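Oxidoreductase protein (Agrobacterium radiobacter, PDB 5UI9) probably catalyses an NAD-dependent redox reaction, perhaps on a small hydroxy acid such as the dihydroxy acid it binds. Local coordinates at residues Met86-Lys91 / Ala117-Met122; Pro148-Phe153 / Gly223-Val228; Ala195-Arg200 / Ile216-Gln221; Tyr261-Thr266 / Ser274-Gln279. All blocks are in the same frame, centred on the assembly; numbering follows the deposited sequence.

How the interactions relate
Interaction 1 lies in the NAD-binding Rossmann domain and comes first along the chain. The other three belong to the large mixed sheet of the C-terminal part. Interaction 2 pairs strands 148-156 and 225-231, and interaction 3, the hairpin 194-202/213-220, is nested inside the loop it closes. Their centres are about 10 Å apart, and they join where strand 225-231 pairs with strand 213-220. Both also touch the second subunit. Interaction 4 follows at the far end of the sheet, on hairpin 262-266/271-275, its centre about 20 Å from that of interaction 2. The centre of interaction 1 is about 33 to 39 Å from the others, so the contacts span both the cofactor-binding domain and the dimer-forming sheet.

Interaction 1 of 4, residues Met86-Lys91 / Ala117-Met122; sequences MAAAHK and ADIPLM
In the Rossmann fold, the C-terminal end of helix 80-89 packs here against the chain that leads from helix 104-116 into strand 121-124, an edge strand of the parallel sheet within this chain. A88 meets A117 and I119. The CB of A117 sits 3.3 Å from the carbonyl O of A88, and the two methyl groups, A88 CB and A117 CB, are 4.1 Å apart. I119 uses two branches. Its CD1 lies 3.7 Å from A88 CA, on the last helical turn. Its CG2 touches K91 C at 3.7 Å, just beyond the helix. The first torsion (chi1 57°) sets these branches apart, and chi2 (143°) turns CD1 to A88. Both segments carry a Schellman motif: K91, with positive phi, closes helix 80-89, and D118 closes helix 104-116. In the first, K91 N bonds to A88 O at 3.1 Å. H90 ND1 and N both bond to M86 O. From helix 104-116, T113 touches A88 and C114 touches I119. The contact between the segments is thus mainly van der Waals, while several backbone polar atoms of the helix end, such as K91 N and M86 O, are bonded within their own turn.

Interaction 2 of 4, residues Pro148-Phe153 / Gly223-Val228; sequences PFWGRF and GATSIV
F149, G151 and F153 form the backbone ladder with T225 and I227, and the two strands run parallel, 6° apart in direction. T225 N donates a hydrogen bond to F149 O, from above the carbonyl plane. G151 N bonds to T225 O in the carbonyl plane at 2.9 Å, and I227 N bonds to G151 O. The straightest bond is F153 N to I227 O, 2.8 Å with 169° at the hydrogen. On their other side, F149 and W150 form a classic beta bulge opposite D249.

On one face of the sheet, F153 turns the edge of its ring to S226. Its CE1 lies 3.8 Å from S226 CB, in the ring plane. F153 CG is anti to the carbonyl carbon (chi1 -53°), which lays the ring back over G151, where no side chain intervenes. S226 OG bonds to H220 on the next strand. In the next shell, I246 and I248 of strand 245-250 and T183 and I186 of helix 175-191 pack on F153.

On the other face, CD1 of W150 comes within 4.2 Å of T225 CB. Here R156 of the second subunit makes a cation-pi contact with W150, and the two copies of I227 pack together. R152 NE is paired with D229 of its own chain. Four N-H and O pairs are thus satisfied between a largely apolar face and a dimer face with aromatic and charged groups.

Interaction 3 of 4, residues Ala195-Arg200 / Ile216-Gln221; sequences ATLTAR and ILLDHQ
The carboxylate of D219 is the flat group that crosses this beta hairpin of strands 194-202 and 213-220. The hydroxyl of T196 meets its OD2 on the anti side, 16° out of the carboxylate plane, with OG1 donating at 2.6 Å. T196 OG1 stands between its own backbone N and carbonyl carbon (chi1 54°), which turns it toward D219. A water also donates to OD2, at 2.7 Å. The same water donates to L217 O and accepts from T198 OG1. The other carboxylate oxygen, OD1, is held across the dimer by a salt bridge to R200 of the second subunit. A second flat group, the R200 guanidinium of this chain, bonds through NH1 to A199 O, which lies close to its plane.

The strands run 174° apart in direction. L217 N bonds to T198 O at 2.8 Å, and T198 N returns to L217 O. D219 N bonds to T196 O. A195 N reaches D219 O at 2.8 Å, while T196 N bonds weakly to the same oxygen; A195 and T196 form a classic beta bulge opposite D219.

The other face is apolar. L197 and L218 lie side by side, with L197 CD1 3.5 Å from L218 CD2. L197 CG rests 3.7 Å from I216 CG2, and A199 packs on I216. L325 and A329 of helix 316-335 press on this face, as do L184 and A187 of helix 175-191. Strand 225-231 flanks segment 216-221.

Interaction 4 of 4, residues Tyr261-Thr266 / Ser274-Gln279; sequences YRLEVT and SDASPQ
Y261 points its side chain toward the turn that follows strand 271-275. Its CB lies 3.6 Å from S277 N. CG is anti to the carbonyl carbon (chi1 -51°) and lies 3.8 Å from S277 CA. CD2 is 3.7 Å from S277 OG. CE2 comes closest to the proline, 3.5 Å from P278 CD. The proline CD sits over one ring face in a CH-pi contact, 3.6 Å from the centroid and 16° off the normal. The two side chains cross at about a right angle. CZ, which bears the hydroxyl, is still 3.7 Å from P278 CD. Y261 has a positive phi and, with R262, forms a G1 beta bulge opposite S258.

The turn just before this proline is held by D275. Its OD1 accepts from S277 OG at its syn lone pair and from S277 N above the carboxylate plane; the latter bond makes an Asx turn. A backbone bond from A276 N to Y261 O, 2.9 Å, links this turn to segment 261-266. A276 O is buried here with no partner in the model.

L263 and S274 form a hydrogen-bonded antiparallel pair, bridged by a water 2.7 Å from S274 OG.

This hairpin ends the mixed sheet, with 271-275 outermost. P132 and A135 of helix 131-141 pack on Y261 and L263 respectively. P278 rests on N290 and E293 of helix 289-308, and strand 253-258 flanks 262-266.

Interaction 1 of 4, residues Met86-Lys91 / Ala117-Met122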
loop_
_atom_site.group_PDB
_atom_site.type_symbol
_atom_site.label_atom_id
_atom_site.label_comp_id
_atom_site.label_asym_id
_atom_site.label_seq_id
_atom_site.Cartn_x
_atom_site.Cartn_y
_atom_site.Cartn_z
ATOM N N MET A 86 -27.103 30.673 0.398
ATOM C CA MET A 86 -28.458 31.012 0.858
ATOM C C MET A 86 -28.560 30.911 2.387
ATOM O O MET A 86 -29.179 31.767 3.037
ATOM C CB MET A 86 -29.514 30.094 0.223
ATOM C CG MET A 86 -29.763 30.307 -1.264
ATOM S SD MET A 86 -31.200 29.380 -1.867
ATOM C CE MET A 86 -30.707 28.957 -3.537
ATOM N N ALA A 87 -27.957 29.862 2.944
ATOM C CA ALA A 87 -27.925 29.670 4.395
ATOM C C ALA A 87 -27.207 30.836 5.071
ATOM O O ALA A 87 -27.727 31.407 6.031
ATOM C CB ALA A 87 -27.260 28.346 4.753
ATOM N N ALA A 88 -26.042 31.206 4.538
ATOM C CA ALA A 88 -25.233 32.294 5.087
ATOM C C ALA A 88 -25.966 33.643 5.075
ATOM O O ALA A 88 -25.965 34.358 6.086
ATOM C CB ALA A 88 -23.916 32.395 4.336
ATOM N N ALA A 89 -26.609 33.963 3.948
ATOM C CA ALA A 89 -27.394 35.197 3.802
ATOM C C ALA A 89 -28.610 35.243 4.723
ATOM O O ALA A 89 -28.980 36.317 5.211
ATOM C CB ALA A 89 -27.836 35.379 2.354
ATOM N N HIS A 90 -29.229 34.083 4.964
ATOM C CA HIS A 90 -30.345 33.973 5.930
ATOM C C HIS A 90 -29.900 33.691 7.373
ATOM O O HIS A 90 -30.750 33.491 8.244
ATOM C CB HIS A 90 -31.353 32.911 5.467
ATOM C CG HIS A 90 -32.184 33.348 4.305
ATOM N ND1 HIS A 90 -31.769 33.208 2.997
ATOM C CD2 HIS A 90 -33.400 33.944 4.254
ATOM C CE1 HIS A 90 -32.700 33.685 2.191
ATOM N NE2 HIS A 90 -33.697 34.141 2.927
ATOM N N LYS A 91 -28.583 33.705 7.613
ATOM C CA LYS A 91 -27.962 33.436 8.918
ATOM C C LYS A 91 -28.456 32.145 9.579
ATOM O O LYS A 91 -28.746 32.110 10.774
ATOM C CB LYS A 91 -28.109 34.647 9.852
ATOM C CG LYS A 91 -27.327 35.868 9.394
ATOM C CD LYS A 91 -27.553 37.058 10.321
ATOM C CE LYS A 91 -27.035 38.357 9.711
ATOM N NZ LYS A 91 -25.579 38.293 9.384
ATOM N N ALA A 117 -20.675 35.631 7.789
ATOM C CA ALA A 117 -22.031 35.662 8.346
ATOM C C ALA A 117 -22.107 35.171 9.800
ATOM O O ALA A 117 -23.177 35.202 10.402
ATOM C CB ALA A 117 -22.966 34.845 7.467
ATOM N N ASP A 118 -20.984 34.703 10.344
ATOM C CA ASP A 118 -20.882 34.231 11.725
ATOM C C ASP A 118 -21.844 33.065 11.990
ATOM O O ASP A 118 -22.553 33.041 12.998
ATOM C CB ASP A 118 -21.095 35.404 12.707
ATOM C CG ASP A 118 -20.529 35.136 14.103
ATOM O OD1 ASP A 118 -19.886 34.092 14.329
ATOM O OD2 ASP A 118 -20.737 35.988 14.990
ATOM N N ILE A 119 -21.849 32.098 11.070
ATOM C CA ILE A 119 -22.650 30.881 11.213
ATOM C C ILE A 119 -21.757 29.641 11.090
ATOM O O ILE A 119 -20.802 29.640 10.305
ATOM C CB ILE A 119 -23.819 30.789 10.201
ATOM C CG1 ILE A 119 -23.338 30.884 8.740
ATOM C CG2 ILE A 119 -24.854 31.870 10.493
ATOM C CD1 ILE A 119 -24.112 29.994 7.791
ATOM N N PRO A 120 -22.044 28.596 11.885
ATOM C CA PRO A 120 -21.320 27.339 11.713
ATOM C C PRO A 120 -21.565 26.682 10.347
ATOM O O PRO A 120 -22.669 26.777 9.786
ATOM C CB PRO A 120 -21.872 26.455 12.838
ATOM C CG PRO A 120 -22.382 27.401 13.861
ATOM C CD PRO A 120 -22.881 28.587 13.101
ATOM N N LEU A 121 -20.523 26.045 9.818
ATOM C CA LEU A 121 -20.620 25.236 8.608
ATOM C C LEU A 121 -19.878 23.935 8.863
ATOM O O LEU A 121 -18.679 23.961 9.142
ATOM C CB LEU A 121 -19.996 25.963 7.413
ATOM C CG LEU A 121 -19.925 25.201 6.081
ATOM C CD1 LEU A 121 -21.319 24.841 5.582
ATOM C CD2 LEU A 121 -19.164 26.011 5.041
ATOM N N MET A 122 -20.590 22.813 8.766
ATOM C CA MET A 122 -19.994 21.488 8.907
ATOM C C MET A 122 -20.193 20.709 7.621
ATOM O O MET A 122 -21.285 20.710 7.057
ATOM C CB MET A 122 -20.637 20.711 10.063
ATOM C CG MET A 122 -19.951 19.377 10.346
ATOM S SD MET A 122 -20.733 18.371 11.616
ATOM C CE MET A 122 -22.120 17.683 10.725
#

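Interaction 2 of 4, residues Pro148-Phe153 / Gly223-Val228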
loop_
_atom_site.group_PDB
_atom_site.type_symbol
_atom_site.label_atom_id
_atom_site.label_comp_id
_atom_site.label_asym_id
_atom_site.label_seq_id
_atom_site.Cartn_x
_atom_site.Cartn_y
_atom_site.Cartn_z
ATOM N N PRO A 148 3.568 7.433 15.366
ATOM C CA PRO A 148 3.339 6.791 14.061
ATOM C C PRO A 148 4.316 7.285 12.988
ATOM O O PRO A 148 4.601 8.473 12.934
ATOM C CB PRO A 148 1.910 7.213 13.711
ATOM C CG PRO A 148 1.708 8.509 14.425
ATOM C CD PRO A 148 2.524 8.434 15.681
ATOM N N PHE A 149 4.857 6.371 12.181
ATOM C CA PHE A 149 5.727 6.748 11.048
ATOM C C PHE A 149 5.228 6.297 9.665
ATOM O O PHE A 149 5.688 6.814 8.640
ATOM C CB PHE A 149 7.179 6.282 11.289
ATOM C CG PHE A 149 7.364 4.780 11.319
ATOM C CD1 PHE A 149 7.488 4.050 10.138
ATOM C CD2 PHE A 149 7.455 4.100 12.534
ATOM C CE1 PHE A 149 7.668 2.675 10.166
ATOM C CE2 PHE A 149 7.642 2.727 12.570
ATOM C CZ PHE A 149 7.756 2.013 11.384
ATOM N N TRP A 150 4.311 5.335 9.626
ATOM C CA TRP A 150 3.834 4.794 8.368
ATOM C C TRP A 150 2.394 4.354 8.511
ATOM O O TRP A 150 2.002 3.855 9.564
ATOM C CB TRP A 150 4.695 3.604 7.929
ATOM C CG TRP A 150 4.369 3.111 6.555
ATOM C CD1 TRP A 150 4.868 3.579 5.372
ATOM C CD2 TRP A 150 3.455 2.065 6.219
ATOM N NE1 TRP A 150 4.322 2.887 4.320
ATOM C CE2 TRP A 150 3.457 1.945 4.811
ATOM C CE3 TRP A 150 2.645 1.205 6.969
ATOM C CZ2 TRP A 150 2.673 1.008 4.141
ATOM C CZ3 TRP A 150 1.867 0.264 6.297
ATOM C CH2 TRP A 150 1.889 0.179 4.899
ATOM N N GLY A 151 1.615 4.516 7.449
ATOM C CA GLY A 151 0.252 3.998 7.439
ATOM C C GLY A 151 -0.224 3.540 6.081
ATOM O O GLY A 151 0.311 3.945 5.059
ATOM N N ARG A 152 -1.229 2.670 6.090
ATOM C CA ARG A 152 -1.983 2.340 4.905
ATOM C C ARG A 152 -3.462 2.410 5.231
ATOM O O ARG A 152 -3.900 1.842 6.231
ATOM C CB ARG A 152 -1.647 0.937 4.407
ATOM C CG ARG A 152 -2.329 0.606 3.083
ATOM C CD ARG A 152 -2.531 -0.881 2.889
ATOM N NE ARG A 152 -3.152 -1.165 1.596
ATOM C CZ ARG A 152 -3.575 -2.362 1.201
ATOM N NH1 ARG A 152 -3.450 -3.428 1.982
ATOM N NH2 ARG A 152 -4.128 -2.498 0.010
ATOM N N PHE A 153 -4.215 3.080 4.359
ATOM C CA PHE A 153 -5.657 3.231 4.468
ATOM C C PHE A 153 -6.255 2.736 3.153
ATOM O O PHE A 153 -6.006 3.328 2.107
ATOM C CB PHE A 153 -6.013 4.704 4.699
ATOM C CG PHE A 153 -5.286 5.323 5.860
ATOM C CD1 PHE A 153 -4.006 5.862 5.694
ATOM C CD2 PHE A 153 -5.868 5.362 7.123
ATOM C CE1 PHE A 153 -3.326 6.420 6.766
ATOM C CE2 PHE A 153 -5.190 5.919 8.200
ATOM C CZ PHE A 153 -3.917 6.447 8.020
ATOM N N GLY A 223 6.133 13.989 9.272
ATOM C CA GLY A 223 7.173 13.063 8.827
ATOM C C GLY A 223 6.658 11.711 8.369
ATOM O O GLY A 223 7.329 11.042 7.591
ATOM N N ALA A 224 5.474 11.306 8.838
ATOM C CA ALA A 224 4.872 10.024 8.449
ATOM C C ALA A 224 4.602 9.930 6.950
ATOM O O ALA A 224 4.346 10.931 6.291
ATOM C CB ALA A 224 3.582 9.767 9.225
ATOM N N THR A 225 4.696 8.711 6.430
ATOM C CA THR A 225 4.338 8.395 5.055
ATOM C C THR A 225 3.104 7.515 5.097
ATOM O O THR A 225 3.000 6.648 5.961
ATOM C CB THR A 225 5.460 7.607 4.359
ATOM O OG1 THR A 225 6.672 8.359 4.402
ATOM C CG2 THR A 225 5.103 7.298 2.904
ATOM N N SER A 226 2.173 7.720 4.173
ATOM C CA SER A 226 1.046 6.806 4.053
ATOM C C SER A 226 0.644 6.514 2.608
ATOM O O SER A 226 0.981 7.262 1.682
ATOM C CB SER A 226 -0.149 7.286 4.887
ATOM O OG SER A 226 -0.906 8.259 4.204
ATOM N N ILE A 227 -0.039 5.380 2.449
ATOM C CA ILE A 227 -0.680 4.976 1.211
ATOM C C ILE A 227 -2.194 5.021 1.408
ATOM O O ILE A 227 -2.717 4.459 2.373
ATOM C CB ILE A 227 -0.280 3.535 0.821
ATOM C CG1 ILE A 227 1.229 3.441 0.547
ATOM C CG2 ILE A 227 -1.078 3.032 -0.380
ATOM C CD1 ILE A 227 1.720 4.278 -0.620
ATOM N N VAL A 228 -2.883 5.697 0.494
ATOM C CA VAL A 228 -4.332 5.618 0.379
ATOM C C VAL A 228 -4.621 4.913 -0.935
ATOM O O VAL A 228 -4.308 5.436 -2.013
ATOM C CB VAL A 228 -4.989 7.004 0.402
ATOM C CG1 VAL A 228 -6.478 6.906 0.086
ATOM C CG2 VAL A 228 -4.773 7.641 1.762
#

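Interaction 3 of 4, residues Ala195-Arg200 / Ile216-Gln221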
loop_
_atom_site.group_PDB
_atom_site.type_symbol
_atom_site.label_atom_id
_atom_site.label_comp_id
_atom_site.label_asym_id
_atom_site.label_seq_id
_atom_site.Cartn_x
_atom_site.Cartn_y
_atom_site.Cartn_z
ATOM N N ALA A 195 1.659 17.374 3.520
ATOM C CA ALA A 195 2.540 18.356 2.879
ATOM C C ALA A 195 2.544 18.181 1.369
ATOM O O ALA A 195 2.322 19.141 0.627
ATOM C CB ALA A 195 3.961 18.227 3.416
ATOM N N THR A 196 2.815 16.953 0.925
ATOM C CA THR A 196 2.892 16.626 -0.504
ATOM C C THR A 196 2.178 15.310 -0.798
ATOM O O THR A 196 1.978 14.479 0.092
ATOM C CB THR A 196 4.350 16.558 -1.016
ATOM O OG1 THR A 196 5.100 15.645 -0.215
ATOM C CG2 THR A 196 5.023 17.920 -0.956
ATOM N N LEU A 197 1.810 15.145 -2.064
ATOM C CA LEU A 197 0.919 14.078 -2.503
ATOM C C LEU A 197 1.228 13.669 -3.947
ATOM O O LEU A 197 1.511 14.524 -4.786
ATOM C CB LEU A 197 -0.520 14.588 -2.380
ATOM C CG LEU A 197 -1.693 13.687 -2.756
ATOM C CD1 LEU A 197 -2.925 14.002 -1.917
ATOM C CD2 LEU A 197 -2.032 13.774 -4.240
ATOM N N THR A 198 1.173 12.366 -4.220
ATOM C CA THR A 198 1.326 11.818 -5.573
ATOM C C THR A 198 0.263 10.749 -5.806
ATOM O O THR A 198 0.066 9.888 -4.951
ATOM C CB THR A 198 2.705 11.155 -5.777
ATOM O OG1 THR A 198 3.694 11.846 -5.008
ATOM C CG2 THR A 198 3.101 11.172 -7.241
ATOM N N ALA A 199 -0.407 10.796 -6.955
ATOM C CA ALA A 199 -1.548 9.916 -7.221
ATOM C C ALA A 199 -1.497 9.279 -8.604
ATOM O O ALA A 199 -0.874 9.806 -9.525
ATOM C CB ALA A 199 -2.850 10.674 -7.041
ATOM N N ARG A 200 -2.150 8.123 -8.713
ATOM C CA ARG A 200 -2.313 7.384 -9.963
ATOM C C ARG A 200 -3.741 6.876 -10.021
ATOM O O ARG A 200 -4.269 6.420 -9.009
ATOM C CB ARG A 200 -1.360 6.186 -10.018
ATOM C CG ARG A 200 0.106 6.543 -9.893
ATOM C CD ARG A 200 0.592 7.306 -11.107
ATOM N NE ARG A 200 2.033 7.545 -11.030
ATOM C CZ ARG A 200 2.617 8.607 -10.483
ATOM N NH1 ARG A 200 1.914 9.621 -9.981
ATOM N NH2 ARG A 200 3.942 8.667 -10.468
ATOM N N ILE A 216 -2.641 6.547 -3.965
ATOM C CA ILE A 216 -2.119 7.846 -3.552
ATOM C C ILE A 216 -1.039 7.650 -2.486
ATOM O O ILE A 216 -1.238 6.901 -1.532
ATOM C CB ILE A 216 -3.246 8.747 -2.989
ATOM C CG1 ILE A 216 -4.431 8.807 -3.962
ATOM C CG2 ILE A 216 -2.722 10.154 -2.691
ATOM C CD1 ILE A 216 -5.610 9.624 -3.480
ATOM N N LEU A 217 0.090 8.337 -2.656
ATOM C CA LEU A 217 1.191 8.331 -1.690
ATOM C C LEU A 217 1.232 9.682 -0.971
ATOM O O LEU A 217 1.390 10.713 -1.618
ATOM C CB LEU A 217 2.512 8.093 -2.419
ATOM C CG LEU A 217 3.827 8.063 -1.638
ATOM C CD1 LEU A 217 3.853 6.980 -0.573
ATOM C CD2 LEU A 217 4.976 7.855 -2.618
ATOM N N LEU A 218 1.108 9.666 0.355
ATOM C CA LEU A 218 1.049 10.893 1.165
ATOM C C LEU A 218 2.317 11.115 1.978
ATOM O O LEU A 218 2.797 10.207 2.637
ATOM C CB LEU A 218 -0.127 10.830 2.137
ATOM C CG LEU A 218 -1.547 10.665 1.581
ATOM C CD1 LEU A 218 -2.563 10.622 2.720
ATOM C CD2 LEU A 218 -1.903 11.772 0.598
ATOM N N ASP A 219 2.840 12.334 1.938
ATOM C CA ASP A 219 3.910 12.757 2.837
ATOM C C ASP A 219 3.280 13.691 3.866
ATOM O O ASP A 219 2.923 14.822 3.541
ATOM C CB ASP A 219 5.011 13.443 2.041
ATOM C CG ASP A 219 5.473 12.603 0.847
ATOM O OD1 ASP A 219 5.921 11.454 1.064
ATOM O OD2 ASP A 219 5.393 13.077 -0.310
ATOM N N HIS A 220 3.104 13.202 5.093
ATOM C CA HIS A 220 2.470 13.999 6.150
ATOM C C HIS A 220 3.439 15.034 6.718
ATOM O O HIS A 220 4.650 14.835 6.685
ATOM C CB HIS A 220 1.917 13.094 7.247
ATOM C CG HIS A 220 0.801 12.210 6.785
ATOM N ND1 HIS A 220 -0.527 12.537 6.957
ATOM C CD2 HIS A 220 0.814 11.015 6.145
ATOM C CE1 HIS A 220 -1.284 11.579 6.450
ATOM N NE2 HIS A 220 -0.494 10.642 5.951
ATOM N N GLN A 221 2.904 16.147 7.226
ATOM C CA GLN A 221 3.736 17.227 7.791
ATOM C C GLN A 221 4.586 16.768 8.986
ATOM O O GLN A 221 5.709 17.244 9.164
ATOM C CB GLN A 221 2.868 18.433 8.185
ATOM C CG GLN A 221 2.227 19.147 6.997
ATOM C CD GLN A 221 1.233 20.230 7.396
ATOM O OE1 GLN A 221 1.029 20.512 8.579
ATOM N NE2 GLN A 221 0.607 20.845 6.399
HETATM O O HOH W 1 3.603 12.226 -2.103
#

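Interaction 4 of 4, residues Tyr261-Thr266 / Ser274-Gln279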
loop_
_atom_site.group_PDB
_atom_site.type_symbol
_atom_site.label_atom_id
_atom_site.label_comp_id
_atom_site.label_asym_id
_atom_site.label_seq_id
_atom_site.Cartn_x
_atom_site.Cartn_y
_atom_site.Cartn_z
ATOM N N TYR A 261 -13.859 -5.926 11.057
ATOM C CA TYR A 261 -13.636 -4.997 12.174
ATOM C C TYR A 261 -12.759 -5.544 13.301
ATOM O O TYR A 261 -12.926 -5.177 14.465
ATOM C CB TYR A 261 -14.971 -4.500 12.730
ATOM C CG TYR A 261 -15.886 -3.971 11.664
ATOM C CD1 TYR A 261 -15.638 -2.739 11.079
ATOM C CD2 TYR A 261 -17.000 -4.697 11.232
ATOM C CE1 TYR A 261 -16.469 -2.229 10.097
ATOM C CE2 TYR A 261 -17.843 -4.196 10.241
ATOM C CZ TYR A 261 -17.572 -2.959 9.683
ATOM O OH TYR A 261 -18.375 -2.439 8.696
ATOM N N ARG A 262 -11.812 -6.406 12.947
ATOM C CA ARG A 262 -10.874 -6.946 13.913
ATOM C C ARG A 262 -9.713 -5.971 14.084
ATOM O O ARG A 262 -9.081 -5.584 13.108
ATOM C CB ARG A 262 -10.374 -8.307 13.450
ATOM C CG ARG A 262 -9.558 -9.029 14.510
ATOM C CD ARG A 262 -9.485 -10.526 14.259
ATOM N NE ARG A 262 -8.545 -10.883 13.193
ATOM C CZ ARG A 262 -7.216 -10.955 13.323
ATOM N NH1 ARG A 262 -6.616 -10.684 14.484
ATOM N NH2 ARG A 262 -6.472 -11.300 12.272
ATOM N N LEU A 263 -9.435 -5.588 15.329
ATOM C CA LEU A 263 -8.433 -4.572 15.650
ATOM C C LEU A 263 -7.297 -5.195 16.462
ATOM O O LEU A 263 -7.472 -5.512 17.642
ATOM C CB LEU A 263 -9.096 -3.425 16.424
ATOM C CG LEU A 263 -8.246 -2.247 16.898
ATOM C CD1 LEU A 263 -7.486 -1.614 15.746
ATOM C CD2 LEU A 263 -9.145 -1.222 17.575
ATOM N N GLU A 264 -6.149 -5.380 15.811
ATOM C CA GLU A 264 -4.934 -5.897 16.450
ATOM C C GLU A 264 -4.029 -4.748 16.834
ATOM O O GLU A 264 -3.604 -3.982 15.973
ATOM C CB GLU A 264 -4.152 -6.805 15.507
ATOM C CG GLU A 264 -4.368 -8.281 15.736
ATOM C CD GLU A 264 -3.513 -9.134 14.815
ATOM O OE1 GLU A 264 -2.319 -8.808 14.609
ATOM O OE2 GLU A 264 -4.048 -10.134 14.298
ATOM N N VAL A 265 -3.723 -4.646 18.122
ATOM C CA VAL A 265 -2.800 -3.641 18.630
ATOM C C VAL A 265 -1.695 -4.382 19.358
ATOM O O VAL A 265 -1.980 -5.136 20.288
ATOM C CB VAL A 265 -3.492 -2.680 19.614
ATOM C CG1 VAL A 265 -2.482 -1.695 20.206
ATOM C CG2 VAL A 265 -4.646 -1.956 18.934
ATOM N N THR A 266 -0.448 -4.193 18.929
ATOM C CA THR A 266 0.696 -4.755 19.651
ATOM C C THR A 266 1.600 -3.611 20.091
ATOM O O THR A 266 1.896 -2.711 19.307
ATOM C CB THR A 266 1.490 -5.813 18.838
ATOM O OG1 THR A 266 2.356 -5.170 17.900
ATOM C CG2 THR A 266 0.558 -6.776 18.107
ATOM N N SER A 274 -9.255 -6.783 19.552
ATOM C CA SER A 274 -10.566 -6.255 19.905
ATOM C C SER A 274 -11.534 -6.338 18.728
ATOM O O SER A 274 -11.127 -6.351 17.561
ATOM C CB SER A 274 -10.446 -4.804 20.361
ATOM O OG SER A 274 -9.518 -4.696 21.420
ATOM N N ASP A 275 -12.820 -6.384 19.064
ATOM C CA ASP A 275 -13.903 -6.341 18.103
ATOM C C ASP A 275 -14.397 -4.893 18.012
ATOM O O ASP A 275 -15.111 -4.416 18.895
ATOM C CB ASP A 275 -15.029 -7.290 18.535
ATOM C CG ASP A 275 -16.174 -7.359 17.528
ATOM O OD1 ASP A 275 -16.129 -6.671 16.486
ATOM O OD2 ASP A 275 -17.131 -8.120 17.783
ATOM N N ALA A 276 -14.031 -4.219 16.922
ATOM C CA ALA A 276 -14.408 -2.826 16.693
ATOM C C ALA A 276 -15.654 -2.695 15.799
ATOM O O ALA A 276 -15.815 -1.687 15.106
ATOM C CB ALA A 276 -13.229 -2.070 16.095
ATOM N N SER A 277 -16.537 -3.696 15.828
ATOM C CA SER A 277 -17.726 -3.709 14.984
ATOM C C SER A 277 -18.669 -2.557 15.303
ATOM O O SER A 277 -18.735 -2.096 16.447
ATOM C CB SER A 277 -18.498 -5.013 15.146
ATOM O OG SER A 277 -17.780 -6.083 14.589
ATOM N N PRO A 278 -19.425 -2.104 14.296
ATOM C CA PRO A 278 -20.402 -1.067 14.547
ATOM C C PRO A 278 -21.662 -1.650 15.162
ATOM O O PRO A 278 -21.914 -2.852 15.072
ATOM C CB PRO A 278 -20.694 -0.534 13.146
ATOM C CG PRO A 278 -20.566 -1.736 12.281
ATOM C CD PRO A 278 -19.458 -2.556 12.892
ATOM N N GLN A 279 -22.436 -0.783 15.788
ATOM C CA GLN A 279 -23.762 -1.120 16.252
ATOM C C GLN A 279 -24.689 -1.277 15.056
ATOM O O GLN A 279 -24.369 -0.860 13.936
ATOM C CB GLN A 279 -24.290 -0.022 17.178
ATOM C CG GLN A 279 -23.503 0.114 18.476
ATOM C CD GLN A 279 -24.113 1.143 19.417
ATOM O OE1 GLN A 279 -24.536 0.816 20.529
ATOM N NE2 GLN A 279 -24.176 2.384 18.966
HETATM O O HOH W 2 -6.995 -4.294 20.439
#